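Local coordinates for protein enolase from the environmental genome shotgun sequencing of the Sargasso Sea (PDB 2QGY) that is of unknown function but binds magnesium and, as an enolase-superfamily member, probably abstracts a proton alpha to a substrate carboxylate, at residues A[12-16]-A[71-76]; A[16-20]-A[64-68]; A[133-138]-A[349-354]; A[305-309]-A[337-343]. All coordinates share one frame; numbering follows the deposited sequence.

Contact 1: A[12-16]-A[71-76]; sequences KLSRL and FREISN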
loop_
_atom_site.group_PDB
_atom_site.type_symbol
_atom_site.label_atom_id
_atom_site.label_comp_id
_atom_site.label_asym_id
_atom_site.label_seq_id
_atom_site.Cartn_x
_atom_site.Cartn_y
_atom_site.Cartn_z
ATOM N N LYS A 12 -17.078 12.889 20.230
ATOM C CA LYS A 12 -16.367 11.660 20.571
ATOM C C LYS A 12 -17.101 10.434 20.012
ATOM O O LYS A 12 -18.311 10.449 19.861
ATOM C CB LYS A 12 -16.208 11.515 22.087
ATOM C CG LYS A 12 -15.225 12.485 22.745
ATOM C CD LYS A 12 -14.688 11.905 24.060
ATOM C CE LYS A 12 -14.638 12.944 25.184
ATOM N NZ LYS A 12 -13.291 13.531 25.417
ATOM N N LEU A 13 -16.351 9.381 19.695
ATOM C CA LEU A 13 -16.946 8.141 19.217
ATOM C C LEU A 13 -17.054 7.196 20.370
ATOM O O LEU A 13 -16.170 7.163 21.225
ATOM C CB LEU A 13 -16.092 7.505 18.106
ATOM C CG LEU A 13 -15.738 8.375 16.903
ATOM C CD1 LEU A 13 -14.938 7.572 15.889
ATOM C CD2 LEU A 13 -17.010 8.956 16.218
ATOM N N SER A 14 -18.128 6.421 20.418
ATOM C CA SER A 14 -18.292 5.498 21.537
ATOM C C SER A 14 -18.149 4.023 21.185
ATOM O O SER A 14 -17.663 3.235 22.010
ATOM C CB SER A 14 -19.573 5.768 22.343
ATOM O OG SER A 14 -20.733 5.612 21.552
ATOM N N ARG A 15 -18.537 3.647 19.963
ATOM C CA ARG A 15 -18.603 2.236 19.646
ATOM C C ARG A 15 -18.192 1.940 18.212
ATOM O O ARG A 15 -18.440 2.743 17.329
ATOM C CB ARG A 15 -20.014 1.718 19.905
ATOM C CG ARG A 15 -20.093 0.236 20.170
ATOM C CD ARG A 15 -21.491 -0.141 20.723
ATOM N NE ARG A 15 -21.713 0.397 22.069
ATOM C CZ ARG A 15 -21.755 -0.333 23.185
ATOM N NH1 ARG A 15 -21.602 -1.653 23.128
ATOM N NH2 ARG A 15 -21.957 0.260 24.363
ATOM N N LEU A 16 -17.532 0.792 18.036
ATOM C CA LEU A 16 -17.217 0.259 16.707
ATOM C C LEU A 16 -17.717 -1.164 16.608
ATOM O O LEU A 16 -17.474 -1.973 17.499
ATOM C CB LEU A 16 -15.705 0.312 16.433
ATOM C CG LEU A 16 -15.151 -0.332 15.127
ATOM C CD1 LEU A 16 -15.594 0.413 13.889
ATOM C CD2 LEU A 16 -13.616 -0.400 15.187
ATOM N N PHE A 71 -9.658 3.527 15.132
ATOM C CA PHE A 71 -10.818 3.921 15.878
ATOM C C PHE A 71 -10.451 4.302 17.307
ATOM O O PHE A 71 -10.886 5.341 17.791
ATOM C CB PHE A 71 -11.861 2.813 15.868
ATOM C CG PHE A 71 -12.981 3.035 16.833
ATOM C CD1 PHE A 71 -14.043 3.867 16.492
ATOM C CD2 PHE A 71 -12.982 2.407 18.071
ATOM C CE1 PHE A 71 -15.078 4.075 17.366
ATOM C CE2 PHE A 71 -14.027 2.624 18.956
ATOM C CZ PHE A 71 -15.060 3.455 18.599
ATOM N N ARG A 72 -9.657 3.466 17.965
ATOM C CA ARG A 72 -9.236 3.704 19.347
ATOM C C ARG A 72 -8.516 5.038 19.445
ATOM O O ARG A 72 -8.766 5.833 20.369
ATOM C CB ARG A 72 -8.325 2.588 19.838
ATOM C CG ARG A 72 -9.031 1.286 20.164
ATOM C CD ARG A 72 -8.048 0.306 20.812
ATOM N NE ARG A 72 -8.624 -1.032 20.936
ATOM C CZ ARG A 72 -7.917 -2.161 21.024
ATOM N NH1 ARG A 72 -6.588 -2.137 20.976
ATOM N NH2 ARG A 72 -8.543 -3.326 21.143
ATOM N N GLU A 73 -7.635 5.299 18.488
ATOM C CA GLU A 73 -6.867 6.540 18.497
ATOM C C GLU A 73 -7.746 7.776 18.323
ATOM O O GLU A 73 -7.529 8.797 18.960
ATOM C CB GLU A 73 -5.762 6.481 17.431
ATOM C CG GLU A 73 -4.878 7.723 17.363
ATOM C CD GLU A 73 -4.017 7.952 18.620
ATOM O OE1 GLU A 73 -3.899 7.047 19.483
ATOM O OE2 GLU A 73 -3.437 9.054 18.728
ATOM N N ILE A 74 -8.751 7.686 17.471
ATOM C CA ILE A 74 -9.580 8.849 17.187
ATOM C C ILE A 74 -10.805 9.004 18.094
ATOM O O ILE A 74 -11.434 10.059 18.076
ATOM C CB ILE A 74 -10.034 8.863 15.719
ATOM C CG1 ILE A 74 -11.019 7.712 15.471
ATOM C CG2 ILE A 74 -8.803 8.794 14.799
ATOM C CD1 ILE A 74 -11.940 7.905 14.286
ATOM N N SER A 75 -11.134 7.972 18.874
ATOM C CA SER A 75 -12.417 7.933 19.615
ATOM C C SER A 75 -12.527 8.934 20.774
ATOM O O SER A 75 -13.640 9.230 21.240
ATOM C CB SER A 75 -12.724 6.519 20.122
ATOM O OG SER A 75 -11.746 6.091 21.053
ATOM N N ASN A 76 -11.384 9.438 21.233
ATOM C CA ASN A 76 -11.332 10.359 22.378
ATOM C C ASN A 76 -11.174 11.824 21.962
ATOM O O ASN A 76 -11.087 12.712 22.816
ATOM C CB ASN A 76 -10.202 9.948 23.344
ATOM C CG ASN A 76 -8.949 9.423 22.613
ATOM O OD1 ASN A 76 -8.956 9.226 21.393
ATOM N ND2 ASN A 76 -7.873 9.192 23.367
#
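The ring of F71 does most of the apolar work, lying against the strand between L13 and L16. L16 CB sits squarely over one face, 3.6 Å from the ring centroid and only 3° off the normal, a CH-pi contact; on the opposite face S75 CB lies offset toward the rim. With chi1 at 169°, trans to the main-chain N, the F71 ring swings over to the strand, while L16 CD2 runs back the other way along it to 3.7 Å from F71 CB. L13 CB meets F71 CE1 obliquely at 3.7 Å. Beyond it, the methyls L13 CD1 and I74 CD1 press together at 3.4 Å, closer than two methyls normally come.

Strand 13-21 belongs to the antiparallel sheet of the N-terminal capping domain of the enolase superfamily, and here the C-terminal end of helix 60-74 packs on it. Within this segment the strand carries a classic beta bulge, S14 and R15 both facing T42 of strand 37-43.

L13 N donates to S75 O at 3.1 Å, with an N-H...O angle of 144°. S75 OG turns back to donate to R72 O at 3.1 Å, from above the carbonyl plane. The chain of K12, bent at chi3 and chi4, arches past S75 O and brings NZ to 3.5 Å from N76 O.

Contact 2: A[16-20]-A[64-68]; sequences LKIWI and AIIIK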
loop_
_atom_site.group_PDB
_atom_site.type_symbol
_atom_site.label_atom_id
_atom_site.label_comp_id
_atom_site.label_asym_id
_atom_site.label_seq_id
_atom_site.Cartn_x
_atom_site.Cartn_y
_atom_site.Cartn_z
ATOM N N LEU A 16 -17.532 0.792 18.036
ATOM C CA LEU A 16 -17.217 0.259 16.707
ATOM C C LEU A 16 -17.717 -1.164 16.608
ATOM O O LEU A 16 -17.474 -1.973 17.499
ATOM C CB LEU A 16 -15.705 0.312 16.433
ATOM C CG LEU A 16 -15.151 -0.332 15.127
ATOM C CD1 LEU A 16 -15.594 0.413 13.889
ATOM C CD2 LEU A 16 -13.616 -0.400 15.187
ATOM N N LYS A 17 -18.376 -1.465 15.491
ATOM C CA LYS A 17 -18.630 -2.837 15.092
ATOM C C LYS A 17 -18.091 -3.062 13.675
ATOM O O LYS A 17 -18.245 -2.205 12.794
ATOM C CB LYS A 17 -20.131 -3.086 15.083
ATOM C CG LYS A 17 -20.550 -4.551 14.812
ATOM C CD LYS A 17 -19.946 -5.561 15.788
ATOM C CE LYS A 17 -20.394 -7.003 15.486
ATOM N NZ LYS A 17 -21.736 -7.299 16.106
ATOM N N ILE A 18 -17.495 -4.225 13.484
ATOM C CA ILE A 18 -16.990 -4.636 12.166
ATOM C C ILE A 18 -17.514 -6.039 11.894
ATOM O O ILE A 18 -17.458 -6.905 12.786
ATOM C CB ILE A 18 -15.435 -4.656 12.120
ATOM C CG1 ILE A 18 -14.853 -3.302 12.469
ATOM C CG2 ILE A 18 -14.915 -5.141 10.689
ATOM C CD1 ILE A 18 -13.303 -3.280 12.573
ATOM N N TRP A 19 -18.011 -6.268 10.674
ATOM C CA TRP A 19 -18.322 -7.618 10.209
ATOM C C TRP A 19 -17.449 -7.890 9.014
ATOM O O TRP A 19 -17.277 -7.003 8.172
ATOM C CB TRP A 19 -19.762 -7.705 9.709
ATOM C CG TRP A 19 -20.831 -7.491 10.722
ATOM C CD1 TRP A 19 -21.547 -8.463 11.354
ATOM C CD2 TRP A 19 -21.370 -6.236 11.168
ATOM N NE1 TRP A 19 -22.482 -7.899 12.196
ATOM C CE2 TRP A 19 -22.394 -6.533 12.103
ATOM C CE3 TRP A 19 -21.090 -4.888 10.873
ATOM C CZ2 TRP A 19 -23.135 -5.537 12.746
ATOM C CZ3 TRP A 19 -21.820 -3.887 11.535
ATOM C CH2 TRP A 19 -22.846 -4.226 12.435
ATOM N N ILE A 20 -16.898 -9.105 8.940
ATOM C CA ILE A 20 -16.326 -9.589 7.683
ATOM C C ILE A 20 -17.192 -10.742 7.198
ATOM O O ILE A 20 -17.296 -11.781 7.875
ATOM C CB ILE A 20 -14.884 -10.089 7.899
ATOM C CG1 ILE A 20 -14.020 -8.960 8.484
ATOM C CG2 ILE A 20 -14.332 -10.728 6.590
ATOM C CD1 ILE A 20 -12.556 -9.384 8.742
ATOM N N ALA A 64 -9.357 -5.009 9.177
ATOM C CA ALA A 64 -10.257 -4.786 10.327
ATOM C C ALA A 64 -9.512 -4.360 11.600
ATOM O O ALA A 64 -9.987 -3.501 12.365
ATOM C CB ALA A 64 -11.075 -6.035 10.583
ATOM N N ILE A 65 -8.377 -5.004 11.857
ATOM C CA ILE A 65 -7.549 -4.658 12.997
ATOM C C ILE A 65 -6.996 -3.234 12.920
ATOM O O ILE A 65 -6.980 -2.505 13.922
ATOM C CB ILE A 65 -6.438 -5.723 13.214
ATOM C CG1 ILE A 65 -7.059 -7.063 13.639
ATOM C CG2 ILE A 65 -5.347 -5.220 14.185
ATOM C CD1 ILE A 65 -7.979 -7.004 14.853
ATOM N N ILE A 66 -6.601 -2.820 11.721
ATOM C CA ILE A 66 -6.199 -1.442 11.472
ATOM C C ILE A 66 -7.349 -0.459 11.699
ATOM O O ILE A 66 -7.167 0.545 12.389
ATOM C CB ILE A 66 -5.583 -1.275 10.054
ATOM C CG1 ILE A 66 -4.255 -2.033 9.980
ATOM C CG2 ILE A 66 -5.361 0.215 9.736
ATOM C CD1 ILE A 66 -3.767 -2.155 8.508
ATOM N N ILE A 67 -8.531 -0.746 11.151
ATOM C CA ILE A 67 -9.690 0.075 11.462
ATOM C C ILE A 67 -9.887 0.176 12.976
ATOM O O ILE A 67 -10.136 1.267 13.497
ATOM C CB ILE A 67 -11.007 -0.514 10.835
ATOM C CG1 ILE A 67 -10.930 -0.430 9.306
ATOM C CG2 ILE A 67 -12.263 0.238 11.355
ATOM C CD1 ILE A 67 -12.019 -1.245 8.578
ATOM N N LYS A 68 -9.799 -0.955 13.668
ATOM C CA LYS A 68 -9.968 -0.966 15.115
ATOM C C LYS A 68 -8.922 -0.081 15.813
ATOM O O LYS A 68 -9.260 0.690 16.730
ATOM C CB LYS A 68 -9.889 -2.400 15.676
ATOM C CG LYS A 68 -10.052 -2.433 17.218
ATOM C CD LYS A 68 -10.281 -3.841 17.772
ATOM C CE LYS A 68 -9.021 -4.406 18.442
ATOM N NZ LYS A 68 -9.242 -5.717 19.193
#
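A64 O has two neighbours of different kinds: K68 N, one helical turn on, donates to it at 2.9 Å, and the methyl I18 CD1 touches it across the contact at 3.3 Å. This is helix-on-sheet packing in the N-terminal alpha+beta domain of the enolase superfamily, with strand 16-20 and helix 64-68 running antiparallel (174°) and their axes 9.8 Å apart.

Alternate strand residues supply the apolar contacts. I18 is central and uses both branches: CG2, anti to the backbone N, meets A64 CB at 3.9 Å, while CG1 carries CD1 onward to I67 CG2, also 3.9 Å away. L16 crosses I67 at about a right angle, its CD2 lying 4.1 Å from I67 CG2 and closer still to the backbone of K68. I67 also packs on A104, A107 and I108 of helix 99-120, so it sits between the sheet and a second helix. I65 and I66 point away from the strand and pack on G62 and R59 of the second subunit. At the other end of the strand segment, the I20 side chain reaches the helix with its last carbon, CD1, 4.1 Å from A64 CB.

Contact 3: A[133-138]-A[349-354]; sequences KPNVPI and DNKAHI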
loop_
_atom_site.group_PDB
_atom_site.type_symbol
_atom_site.label_atom_id
_atom_site.label_comp_id
_atom_site.label_asym_id
_atom_site.label_seq_id
_atom_site.Cartn_x
_atom_site.Cartn_y
_atom_site.Cartn_z
ATOM N N LYS A 133 -27.361 15.202 -8.971
ATOM C CA LYS A 133 -28.234 14.478 -9.887
ATOM C C LYS A 133 -28.936 13.364 -9.087
ATOM O O LYS A 133 -28.302 12.677 -8.290
ATOM C CB LYS A 133 -27.471 13.915 -11.095
ATOM C CG LYS A 133 -26.541 14.916 -11.808
ATOM C CD LYS A 133 -25.873 14.307 -13.074
ATOM C CE LYS A 133 -24.871 13.184 -12.763
ATOM N NZ LYS A 133 -23.605 13.706 -12.122
ATOM N N PRO A 134 -30.257 13.229 -9.232
ATOM C CA PRO A 134 -30.965 12.171 -8.496
ATOM C C PRO A 134 -30.682 10.754 -9.026
ATOM O O PRO A 134 -30.781 9.777 -8.272
ATOM C CB PRO A 134 -32.441 12.537 -8.704
ATOM C CG PRO A 134 -32.456 13.274 -10.016
ATOM C CD PRO A 134 -31.179 14.083 -10.008
ATOM N N ASN A 135 -30.317 10.669 -10.303
ATOM C CA ASN A 135 -30.100 9.423 -11.040
ATOM C C ASN A 135 -28.608 9.240 -11.356
ATOM O O ASN A 135 -27.910 10.235 -11.571
ATOM C CB ASN A 135 -30.940 9.419 -12.340
ATOM C CG ASN A 135 -30.857 10.754 -13.157
ATOM O OD1 ASN A 135 -31.695 11.004 -14.035
ATOM N ND2 ASN A 135 -29.853 11.584 -12.883
ATOM N N VAL A 136 -28.125 8.002 -11.416
ATOM C CA VAL A 136 -26.715 7.804 -11.738
ATOM C C VAL A 136 -26.565 6.730 -12.791
ATOM O O VAL A 136 -26.938 5.596 -12.540
ATOM C CB VAL A 136 -25.922 7.401 -10.462
ATOM C CG1 VAL A 136 -24.466 6.929 -10.829
ATOM C CG2 VAL A 136 -25.933 8.551 -9.474
ATOM N N PRO A 137 -26.039 7.074 -13.984
ATOM C CA PRO A 137 -25.874 5.998 -14.956
ATOM C C PRO A 137 -24.958 4.888 -14.425
ATOM O O PRO A 137 -23.947 5.182 -13.762
ATOM C CB PRO A 137 -25.204 6.702 -16.148
ATOM C CG PRO A 137 -25.689 8.176 -16.010
ATOM C CD PRO A 137 -25.610 8.385 -14.517
ATOM N N ILE A 138 -25.308 3.644 -14.715
ATOM C CA ILE A 138 -24.510 2.493 -14.276
ATOM C C ILE A 138 -24.154 1.557 -15.418
ATOM O O ILE A 138 -24.765 1.596 -16.478
ATOM C CB ILE A 138 -25.246 1.684 -13.150
ATOM C CG1 ILE A 138 -26.706 1.385 -13.529
ATOM C CG2 ILE A 138 -25.226 2.450 -11.835
ATOM C CD1 ILE A 138 -26.936 0.146 -14.335
ATOM N N ASP A 349 -33.464 0.186 -15.404
ATOM C CA ASP A 349 -32.737 0.138 -16.665
ATOM C C ASP A 349 -31.282 0.574 -16.449
ATOM O O ASP A 349 -30.552 -0.063 -15.684
ATOM C CB ASP A 349 -33.394 1.027 -17.727
ATOM C CG ASP A 349 -34.788 0.562 -18.106
ATOM O OD1 ASP A 349 -35.122 -0.628 -17.877
ATOM O OD2 ASP A 349 -35.537 1.406 -18.653
ATOM N N ASN A 350 -30.903 1.684 -17.078
ATOM C CA ASN A 350 -29.507 2.117 -17.133
ATOM C C ASN A 350 -29.028 3.034 -16.017
ATOM O O ASN A 350 -27.914 3.535 -16.095
ATOM C CB ASN A 350 -29.186 2.762 -18.491
ATOM C CG ASN A 350 -29.977 4.054 -18.746
ATOM O OD1 ASN A 350 -31.155 4.157 -18.419
ATOM N ND2 ASN A 350 -29.316 5.041 -19.353
ATOM N N LYS A 351 -29.869 3.279 -15.013
ATOM C CA LYS A 351 -29.594 4.297 -13.998
ATOM C C LYS A 351 -29.970 3.799 -12.615
ATOM O O LYS A 351 -31.007 3.179 -12.443
ATOM C CB LYS A 351 -30.371 5.580 -14.309
ATOM C CG LYS A 351 -29.948 6.233 -15.634
ATOM C CD LYS A 351 -30.468 7.648 -15.763
ATOM C CE LYS A 351 -30.120 8.204 -17.153
ATOM N NZ LYS A 351 -30.260 9.695 -17.254
ATOM N N ALA A 352 -29.114 4.048 -11.632
ATOM C CA ALA A 352 -29.475 3.782 -10.252
ATOM C C ALA A 352 -30.113 5.033 -9.671
ATOM O O ALA A 352 -29.555 6.131 -9.770
ATOM C CB ALA A 352 -28.232 3.379 -9.440
ATOM N N HIS A 353 -31.283 4.894 -9.062
ATOM C CA HIS A 353 -31.942 6.049 -8.459
ATOM C C HIS A 353 -31.720 6.069 -6.957
ATOM O O HIS A 353 -32.108 5.149 -6.263
ATOM C CB HIS A 353 -33.442 6.099 -8.783
ATOM C CG HIS A 353 -34.153 7.244 -8.126
ATOM N ND1 HIS A 353 -34.333 8.464 -8.745
ATOM C CD2 HIS A 353 -34.704 7.364 -6.895
ATOM C CE1 HIS A 353 -34.972 9.281 -7.929
ATOM N NE2 HIS A 353 -35.207 8.640 -6.797
ATOM N N ILE A 354 -31.086 7.135 -6.479
ATOM C CA ILE A 354 -30.696 7.274 -5.072
ATOM C C ILE A 354 -31.891 7.706 -4.266
ATOM O O ILE A 354 -32.642 8.573 -4.697
ATOM C CB ILE A 354 -29.618 8.390 -4.884
ATOM C CG1 ILE A 354 -28.379 8.100 -5.707
ATOM C CG2 ILE A 354 -29.269 8.581 -3.399
ATOM C CD1 ILE A 354 -27.421 9.288 -5.812
#
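Four backbone hydrogen bonds join P134-I138 to N350-I354 as an antiparallel pair. V136 and A352 form the hydrogen-bonded pair at its middle: V136 N donates to A352 O at 2.9 Å, and A352 N to V136 O at 2.8 Å. I138 N reaches N350 O at 3.0 Å. At the far end I354 N approaches P134 O almost straight down the carbonyl bond, with a C=O...N angle of 176°. Between these lie the non-hydrogen-bonded pairs N135-H353 and P137-K351; the proline, lacking an N-H, fits such a position without losing a bond across the ladder.

On the face of N135, P137, K351 and H353, the extended lysine lies alongside N135 in one of the two modelled conformers of that asparagine, with K351 CD 3.9 Å from N135 CB. On the other, I138 CG2 meets A352 CB and V136 CG2 meets I354 CD1, both at 4.0 Å.

That apolar face is covered by helix 309-320, with C318 touching V136, L315 touching A352, and H316 and S319 touching I354. Strand 135-141 pairs in parallel with 168-170 and 327-329 of the barrel, and 351-354 adds an antiparallel strand.

Contact 4: A[305-309]-A[337-343]; sequences NSMSV and SKKFCEL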
loop_
_atom_site.group_PDB
_atom_site.type_symbol
_atom_site.label_atom_id
_atom_site.label_comp_id
_atom_site.label_asym_id
_atom_site.label_seq_id
_atom_site.Cartn_x
_atom_site.Cartn_y
_atom_site.Cartn_z
ATOM N N ASN A 305 -17.261 -4.558 -4.239
ATOM C CA ASN A 305 -17.581 -4.424 -2.802
ATOM C C ASN A 305 -19.020 -4.911 -2.684
ATOM O O ASN A 305 -19.627 -5.359 -3.682
ATOM C CB ASN A 305 -17.571 -2.950 -2.389
ATOM C CG ASN A 305 -16.183 -2.305 -2.466
ATOM O OD1 ASN A 305 -15.242 -2.742 -1.803
ATOM N ND2 ASN A 305 -16.077 -1.239 -3.217
ATOM N N SER A 306 -19.598 -4.828 -1.487
ATOM C CA SER A 306 -21.048 -5.118 -1.395
ATOM C C SER A 306 -21.844 -4.081 -2.154
ATOM O O SER A 306 -21.376 -2.980 -2.388
ATOM C CB SER A 306 -21.528 -5.142 0.036
ATOM O OG SER A 306 -21.970 -3.851 0.446
ATOM N N MET A 307 -23.072 -4.436 -2.524
ATOM C CA MET A 307 -23.941 -3.468 -3.182
ATOM C C MET A 307 -24.787 -2.712 -2.153
ATOM O O MET A 307 -25.838 -2.140 -2.495
ATOM C CB MET A 307 -24.810 -4.122 -4.297
ATOM C CG MET A 307 -24.049 -4.634 -5.575
ATOM S SD MET A 307 -23.306 -3.288 -6.533
ATOM C CE MET A 307 -21.597 -3.390 -5.978
ATOM N N SER A 308 -24.312 -2.678 -0.900
ATOM C CA SER A 308 -24.963 -1.942 0.165
ATOM C C SER A 308 -24.213 -0.634 0.436
ATOM O O SER A 308 -24.417 0.349 -0.291
ATOM C CB SER A 308 -25.133 -2.828 1.428
ATOM O OG SER A 308 -23.899 -3.221 2.052
ATOM N N VAL A 309 -23.327 -0.626 1.425
ATOM C CA VAL A 309 -22.686 0.630 1.908
ATOM C C VAL A 309 -21.767 1.257 0.835
ATOM O O VAL A 309 -21.922 2.431 0.476
ATOM C CB VAL A 309 -21.907 0.406 3.250
ATOM C CG1 VAL A 309 -21.300 1.686 3.732
ATOM C CG2 VAL A 309 -22.853 -0.147 4.342
ATOM N N SER A 337 -26.855 -8.828 -1.353
ATOM C CA SER A 337 -26.775 -7.669 -0.469
ATOM C C SER A 337 -28.160 -7.380 0.113
ATOM O O SER A 337 -28.293 -6.925 1.260
ATOM C CB SER A 337 -26.249 -6.459 -1.230
ATOM O OG SER A 337 -24.941 -6.700 -1.730
ATOM N N LYS A 338 -29.196 -7.643 -0.691
ATOM C CA LYS A 338 -30.572 -7.462 -0.221
ATOM C C LYS A 338 -30.934 -8.359 0.965
ATOM O O LYS A 338 -31.882 -8.066 1.706
ATOM C CB LYS A 338 -31.546 -7.665 -1.364
ATOM C CG LYS A 338 -31.563 -6.484 -2.342
ATOM C CD LYS A 338 -32.637 -6.660 -3.377
ATOM C CE LYS A 338 -32.836 -5.372 -4.149
ATOM N NZ LYS A 338 -33.729 -5.634 -5.320
ATOM N N LYS A 339 -30.197 -9.445 1.143
ATOM C CA LYS A 339 -30.423 -10.331 2.302
ATOM C C LYS A 339 -30.304 -9.584 3.625
ATOM O O LYS A 339 -31.031 -9.879 4.584
ATOM C CB LYS A 339 -29.466 -11.520 2.305
ATOM C CG LYS A 339 -29.674 -12.544 1.206
ATOM C CD LYS A 339 -28.542 -13.571 1.274
ATOM C CE LYS A 339 -28.704 -14.654 0.208
ATOM N NZ LYS A 339 -29.834 -15.553 0.535
ATOM N N PHE A 340 -29.379 -8.627 3.701
ATOM C CA PHE A 340 -29.155 -7.932 4.966
ATOM C C PHE A 340 -29.388 -6.416 4.883
ATOM O O PHE A 340 -29.365 -5.747 5.895
ATOM C CB PHE A 340 -27.747 -8.251 5.510
ATOM C CG PHE A 340 -26.634 -7.765 4.604
ATOM C CD1 PHE A 340 -26.151 -6.461 4.715
ATOM C CD2 PHE A 340 -26.100 -8.609 3.642
ATOM C CE1 PHE A 340 -25.128 -6.018 3.869
ATOM C CE2 PHE A 340 -25.074 -8.182 2.793
ATOM C CZ PHE A 340 -24.595 -6.877 2.913
ATOM N N CYS A 341 -29.599 -5.873 3.685
ATOM C CA CYS A 341 -29.737 -4.413 3.545
ATOM C C CYS A 341 -30.963 -4.091 2.703
ATOM O O CYS A 341 -31.138 -4.665 1.641
ATOM C CB CYS A 341 -28.487 -3.798 2.873
ATOM S SG CYS A 341 -28.518 -1.982 2.655
ATOM N N GLU A 342 -31.798 -3.174 3.189
ATOM C CA GLU A 342 -32.872 -2.611 2.360
ATOM C C GLU A 342 -32.222 -1.521 1.523
ATOM O O GLU A 342 -32.066 -0.380 1.960
ATOM C CB GLU A 342 -34.024 -2.090 3.244
ATOM C CG GLU A 342 -34.735 -3.222 3.996
ATOM C CD GLU A 342 -35.709 -2.773 5.113
ATOM O OE1 GLU A 342 -36.056 -3.649 5.939
ATOM O OE2 GLU A 342 -36.121 -1.579 5.195
ATOM N N LEU A 343 -31.775 -1.896 0.328
ATOM C CA LEU A 343 -30.862 -1.037 -0.443
ATOM C C LEU A 343 -31.402 0.366 -0.663
ATOM O O LEU A 343 -32.588 0.529 -0.960
ATOM C CB LEU A 343 -30.527 -1.664 -1.799
ATOM C CG LEU A 343 -29.929 -3.066 -1.792
ATOM C CD1 LEU A 343 -29.576 -3.475 -3.222
ATOM C CD2 LEU A 343 -28.707 -3.152 -0.891
#
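The F340 ring meets S308 at its edge, where the hydroxyl S308 OG lies near the ring plane, 3.6 Å from F340 CE1. Over the centre of one face sits the carbonyl oxygen S337 O, 3.6 Å above the plane. F340 holds CG between its backbone N and carbonyl carbon (chi1 63°), and this folds the ring back over the turn that carries it. The same S337 O accepts from two backbone donors, F340 N and C341 N, which fixes the chain where it leaves helix 334-338.

One hydrogen bond joins the segments directly: M307 N donates to S337 OG at 3.0 Å, with an N-H...O angle of 150°. S337 OG is also bonded to Y333 O, just before helix 334-338, so the hydroxyl links that helix to the loop. Within 305-309, S306 OG accepts from S308 N at 2.9 Å, an ST turn, and from S308 OG at 2.6 Å; E52 OE1 of strand 48-53 is its further partner. S308 OG is thus held toward S306 while its CB packs against C341 SG at 3.7 Å.

L343 reaches the loop with CD2, 3.4 Å from M307 O. That oxygen is buried by the contact and has no polar partner in the model.

S308 stands at the N-cap position of helix 309-320, though its side chain makes no capping bond. The loop before this helix also touches the N-terminal domain through E52 and I38, a barrel-to-cap junction consistent with the enolase-superfamily fold.

In the fold
Contacts 1 and 2 are consecutive steps of one interface, strand 13-21 against helix 60-74; they share L16 and their centres are 12 Å apart. Contacts 3 and 4 belong to the barrel part of the chain, with centres 17 Å apart. Along the sequence, contacts 1 and 2 close before 133-138 opens contact 3, and contact 4 falls wholly between the two strands of contact 3. Helix 309-320 starts at contact 4 and later covers contact 3. Contacts 1 and 2 thus hold strand and helix of the N-terminal domain together, while contact 4, within about 8 Å of contact 2 at the nearest atoms, sits where the barrel meets that domain, consistent with the two-domain enolase-superfamily fold.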